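Local coordinates for protein alanine dehydrogenase/pyridine nucleotide transhydrogenase (Mycobacterium smegmatis str. MC2 155, PDB 3P2Y) that probably takes part in transferring reducing equivalents between NADH and NADP, a reaction coupled to proton pumping across the membrane, at residues Leu259-Thr271 and Leu283-Val297. Numbering follows the deposited sequence. Where two conformers were deposited one is given.
Sequences LEDAITKFDIVIT and LVTAAAATGMQPGSV. With NA (sodium ion), chain E.
Glu260 packs against Ala288 where helices 259-263 and 286-290 run side by side in the same direction, their axes 8.3 Å apart and crossing at -23°. Beyond them the backbones of Ile268 and Val297 pair as parallel strands: Val297 N donates to Asp267 O (2.9 Å), and Val297 O takes the N-H of Val269. The methyl of Ala288 faces the other helix, its CB 3.7 Å from Glu260 CG. With CG anti to the backbone N (chi1 -175°), Glu260 extends across Thr285, whose OG1 donates to OE1 at 2.7 Å from above the carboxylate plane. The same OG1, at the N-cap, accepts from Ala288 N, so one hydroxyl both caps its own helix and ties it to the other. Deeper in, Ile263 splits its branches: CD1 reaches Val284 CG2, while CG2 lies 3.8 Å from Met292 SD. Met292 bends at chi3 (65°), carrying CE against Val269 CG2 (3.7 Å). Thr264 CB sits 3.4 Å from Gly291 O, and a water joins Thr264 O and Phe266 O to Gln293 N. Strand 268-271, helix 286-290 and strand 297-300 form a beta-alpha-beta unit of the Rossmann-type sheet, and the end of helix 249-263 packs beside its helix; strand 268-271 runs between strands 186-190 and 297-300. Ile263 and Val284 also touch strand 186-190, and Ile270 and Val297 meet helix 148-167.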
loop_
_atom_site.group_PDB
_atom_site.type_symbol
_atom_site.label_atom_id
_atom_site.label_comp_id
_atom_site.label_asym_id
_atom_site.label_seq_id
_atom_site.Cartn_x
_atom_site.Cartn_y
_atom_site.Cartn_z
ATOM N N LEU A 259 9.832 -4.272 26.790
ATOM C CA LEU A 259 9.310 -4.476 25.418
ATOM C C LEU A 259 7.982 -3.731 25.238
ATOM O O LEU A 259 7.791 -3.000 24.267
ATOM C CB LEU A 259 9.152 -5.966 25.096
ATOM C CG LEU A 259 8.603 -6.309 23.697
ATOM C CD1 LEU A 259 9.444 -5.603 22.599
ATOM C CD2 LEU A 259 8.543 -7.810 23.465
ATOM N N GLU A 260 7.074 -3.894 26.200
ATOM C CA GLU A 260 5.789 -3.191 26.158
ATOM C C GLU A 260 5.988 -1.674 26.014
ATOM O O GLU A 260 5.364 -1.042 25.161
ATOM C CB GLU A 260 4.953 -3.542 27.411
ATOM C CG GLU A 260 3.545 -2.965 27.415
ATOM C CD GLU A 260 2.733 -3.452 28.609
ATOM O OE1 GLU A 260 2.288 -4.631 28.596
ATOM O OE2 GLU A 260 2.571 -2.648 29.552
ATOM N N ASP A 261 6.868 -1.091 26.830
ATOM C CA ASP A 261 7.149 0.348 26.773
ATOM C C ASP A 261 7.750 0.766 25.438
ATOM O O ASP A 261 7.399 1.816 24.882
ATOM C CB ASP A 261 8.132 0.766 27.875
ATOM C CG ASP A 261 7.543 0.664 29.273
ATOM O OD1 ASP A 261 6.305 0.530 29.420
ATOM O OD2 ASP A 261 8.342 0.714 30.241
ATOM N N ALA A 262 8.671 -0.050 24.930
ATOM C CA ALA A 262 9.306 0.280 23.671
ATOM C C ALA A 262 8.259 0.356 22.557
ATOM O O ALA A 262 8.271 1.306 21.780
ATOM C CB ALA A 262 10.387 -0.697 23.340
ATOM N N ILE A 263 7.350 -0.616 22.506
ATOM C CA ILE A 263 6.310 -0.666 21.440
ATOM C C ILE A 263 5.489 0.624 21.360
ATOM O O ILE A 263 5.152 1.108 20.260
ATOM C CB ILE A 263 5.397 -1.900 21.599
ATOM C CG1 ILE A 263 6.172 -3.196 21.306
ATOM C CG2 ILE A 263 4.115 -1.789 20.726
ATOM C CD1 ILE A 263 5.522 -4.435 21.933
ATOM N N THR A 264 5.190 1.212 22.523
ATOM C CA THR A 264 4.329 2.397 22.551
ATOM C C THR A 264 4.910 3.559 21.785
ATOM O O THR A 264 4.169 4.466 21.403
ATOM C CB THR A 264 4.013 2.875 24.019
ATOM O OG1 THR A 264 5.195 3.411 24.644
ATOM C CG2 THR A 264 3.459 1.733 24.826
ATOM N N LYS A 265 6.227 3.523 21.539
ATOM C CA LYS A 265 6.949 4.640 20.909
ATOM C C LYS A 265 6.908 4.639 19.372
ATOM O O LYS A 265 7.354 5.602 18.749
ATOM C CB LYS A 265 8.430 4.685 21.306
ATOM C CG LYS A 265 8.733 4.650 22.806
ATOM C CD LYS A 265 7.985 5.730 23.561
ATOM C CE LYS A 265 8.565 5.894 24.966
ATOM N NZ LYS A 265 7.774 6.900 25.735
ATOM N N PHE A 266 6.367 3.593 18.775
ATOM C CA PHE A 266 6.491 3.423 17.309
ATOM C C PHE A 266 5.202 3.711 16.560
ATOM O O PHE A 266 4.104 3.470 17.093
ATOM C CB PHE A 266 6.975 2.010 16.989
ATOM C CG PHE A 266 8.420 1.803 17.332
ATOM C CD1 PHE A 266 9.406 2.077 16.401
ATOM C CD2 PHE A 266 8.778 1.374 18.612
ATOM C CE1 PHE A 266 10.766 1.897 16.737
ATOM C CE2 PHE A 266 10.121 1.215 18.969
ATOM C CZ PHE A 266 11.107 1.479 18.035
ATOM N N ASP A 267 5.338 4.195 15.321
ATOM C CA ASP A 267 4.175 4.476 14.469
ATOM C C ASP A 267 3.689 3.249 13.723
ATOM O O ASP A 267 2.504 3.141 13.403
ATOM C CB ASP A 267 4.531 5.611 13.471
ATOM C CG ASP A 267 5.041 6.841 14.188
ATOM O OD1 ASP A 267 4.207 7.508 14.860
ATOM O OD2 ASP A 267 6.273 7.137 14.099
ATOM N N ILE A 268 4.615 2.339 13.405
ATOM C CA ILE A 268 4.273 1.118 12.679
ATOM C C ILE A 268 5.000 0.005 13.397
ATOM O O ILE A 268 6.201 0.117 13.608
ATOM C CB ILE A 268 4.711 1.171 11.182
ATOM C CG1 ILE A 268 3.937 2.295 10.456
ATOM C CG2 ILE A 268 4.385 -0.187 10.494
ATOM C CD1 ILE A 268 4.370 2.579 9.004
ATOM N N VAL A 269 4.278 -1.069 13.759
ATOM C CA VAL A 269 4.899 -2.224 14.394
ATOM C C VAL A 269 4.498 -3.444 13.570
ATOM O O VAL A 269 3.284 -3.692 13.342
ATOM C CB VAL A 269 4.422 -2.408 15.876
ATOM C CG1 VAL A 269 4.997 -3.725 16.462
ATOM C CG2 VAL A 269 4.817 -1.191 16.725
ATOM N N ILE A 270 5.503 -4.194 13.104
ATOM C CA ILE A 270 5.250 -5.377 12.287
ATOM C C ILE A 270 5.723 -6.571 13.096
ATOM O O ILE A 270 6.867 -6.595 13.565
ATOM C CB ILE A 270 6.009 -5.286 10.939
ATOM C CG1 ILE A 270 5.553 -4.027 10.183
ATOM C CG2 ILE A 270 5.795 -6.561 10.108
ATOM C CD1 ILE A 270 6.304 -3.714 8.920
ATOM N N THR A 271 4.837 -7.554 13.276
ATOM C CA THR A 271 5.194 -8.731 14.084
ATOM C C THR A 271 5.201 -9.972 13.199
ATOM O O THR A 271 4.293 -10.161 12.377
ATOM C CB THR A 271 4.231 -8.921 15.294
ATOM O OG1 THR A 271 2.940 -9.331 14.826
ATOM C CG2 THR A 271 4.065 -7.593 16.058
ATOM N N LEU A 283 3.714 -11.126 21.582
ATOM C CA LEU A 283 4.752 -10.096 21.650
ATOM C C LEU A 283 4.211 -8.698 21.918
ATOM O O LEU A 283 4.961 -7.819 22.374
ATOM C CB LEU A 283 5.560 -10.072 20.346
ATOM C CG LEU A 283 6.256 -11.362 19.889
ATOM C CD1 LEU A 283 6.718 -11.208 18.437
ATOM C CD2 LEU A 283 7.433 -11.675 20.787
ATOM N N VAL A 284 2.943 -8.475 21.579
ATOM C CA VAL A 284 2.322 -7.162 21.728
ATOM C C VAL A 284 1.086 -7.364 22.598
ATOM O O VAL A 284 0.052 -7.859 22.132
ATOM C CB VAL A 284 1.936 -6.545 20.361
ATOM C CG1 VAL A 284 1.204 -5.192 20.532
ATOM C CG2 VAL A 284 3.199 -6.370 19.456
ATOM N N THR A 285 1.203 -6.978 23.861
ATOM C CA THR A 285 0.070 -7.074 24.794
ATOM C C THR A 285 -0.979 -6.038 24.432
ATOM O O THR A 285 -0.701 -5.064 23.714
ATOM C CB THR A 285 0.527 -6.772 26.241
ATOM O OG1 THR A 285 1.068 -5.445 26.289
ATOM C CG2 THR A 285 1.573 -7.781 26.716
ATOM N N ALA A 286 -2.186 -6.217 24.974
ATOM C CA ALA A 286 -3.220 -5.199 24.849
ATOM C C ALA A 286 -2.729 -3.813 25.296
ATOM O O ALA A 286 -3.004 -2.822 24.616
ATOM C CB ALA A 286 -4.464 -5.612 25.636
ATOM N N ALA A 287 -2.020 -3.746 26.431
ATOM C CA ALA A 287 -1.499 -2.476 26.962
ATOM C C ALA A 287 -0.489 -1.805 26.025
ATOM O O ALA A 287 -0.485 -0.576 25.878
ATOM C CB ALA A 287 -0.868 -2.689 28.322
ATOM N N ALA A 288 0.386 -2.613 25.428
ATOM C CA ALA A 288 1.390 -2.101 24.479
ATOM C C ALA A 288 0.699 -1.431 23.298
ATOM O O ALA A 288 1.019 -0.288 22.966
ATOM C CB ALA A 288 2.299 -3.231 23.985
ATOM N N ALA A 289 -0.275 -2.128 22.704
ATOM C CA ALA A 289 -0.999 -1.605 21.540
ATOM C C ALA A 289 -1.761 -0.342 21.910
ATOM O O ALA A 289 -1.715 0.646 21.190
ATOM C CB ALA A 289 -1.955 -2.650 20.966
ATOM N N THR A 290 -2.437 -0.383 23.056
ATOM C CA THR A 290 -3.248 0.730 23.548
ATOM C C THR A 290 -2.421 1.974 23.848
ATOM O O THR A 290 -2.919 3.109 23.722
ATOM C CB THR A 290 -4.013 0.280 24.838
ATOM O OG1 THR A 290 -4.836 -0.829 24.498
ATOM C CG2 THR A 290 -4.877 1.378 25.401
ATOM N N GLY A 291 -1.169 1.752 24.243
ATOM C CA GLY A 291 -0.231 2.831 24.575
ATOM C C GLY A 291 0.389 3.519 23.360
ATOM O O GLY A 291 1.050 4.550 23.507
ATOM N N MET A 292 0.199 2.949 22.163
ATOM C CA MET A 292 0.684 3.583 20.929
ATOM C C MET A 292 -0.146 4.838 20.597
ATOM O O MET A 292 -1.302 4.985 21.036
ATOM C CB MET A 292 0.655 2.586 19.757
ATOM C CG MET A 292 1.604 1.394 19.965
ATOM S SD MET A 292 1.349 0.013 18.808
ATOM C CE MET A 292 1.783 0.775 17.237
ATOM N N GLN A 293 0.458 5.763 19.870
ATOM C CA GLN A 293 -0.227 7.005 19.517
ATOM C C GLN A 293 -1.367 6.715 18.553
ATOM O O GLN A 293 -1.277 5.792 17.746
ATOM C CB GLN A 293 0.752 8.008 18.891
ATOM C CG GLN A 293 1.715 8.644 19.911
ATOM C CD GLN A 293 0.991 9.435 21.008
ATOM O OE1 GLN A 293 0.188 10.333 20.724
ATOM N NE2 GLN A 293 1.270 9.100 22.263
ATOM N N PRO A 294 -2.441 7.523 18.609
ATOM C CA PRO A 294 -3.519 7.373 17.631
ATOM C C PRO A 294 -2.975 7.361 16.202
ATOM O O PRO A 294 -2.048 8.117 15.907
ATOM C CB PRO A 294 -4.365 8.643 17.844
ATOM C CG PRO A 294 -4.185 8.947 19.312
ATOM C CD PRO A 294 -2.711 8.606 19.583
ATOM N N GLY A 295 -3.564 6.526 15.343
ATOM C CA GLY A 295 -3.159 6.436 13.930
ATOM C C GLY A 295 -1.955 5.540 13.674
ATOM O O GLY A 295 -1.589 5.287 12.498
ATOM N N SER A 296 -1.349 5.044 14.751
ATOM C CA SER A 296 -0.281 4.031 14.637
ATOM C C SER A 296 -0.881 2.718 14.150
ATOM O O SER A 296 -2.107 2.528 14.214
ATOM C CB SER A 296 0.435 3.838 15.977
ATOM O OG SER A 296 0.971 5.076 16.445
ATOM N N VAL A 297 -0.059 1.836 13.592
ATOM C CA VAL A 297 -0.582 0.579 13.039
ATOM C C VAL A 297 0.264 -0.588 13.536
ATOM O O VAL A 297 1.493 -0.497 13.555
ATOM C CB VAL A 297 -0.497 0.565 11.469
ATOM C CG1 VAL A 297 -1.062 -0.738 10.884
ATOM C CG2 VAL A 297 -1.258 1.765 10.840
HETATM NA NA NA E . 7.224 8.234 18.437
HETATM O O HOH W 1 3.202 5.268 19.012
HETATM O O HOH W 2 2.983 6.694 22.586
HETATM O O HOH W 3 0.951 4.778 11.593
HETATM O O HOH W 4 7.562 7.934 16.205
HETATM O O HOH W 5 4.445 7.361 17.759
HETATM O O HOH W 6 5.979 8.332 20.772
HETATM O O HOH W 7 9.802 7.419 18.451
HETATM O O HOH W 8 6.401 10.407 17.507
#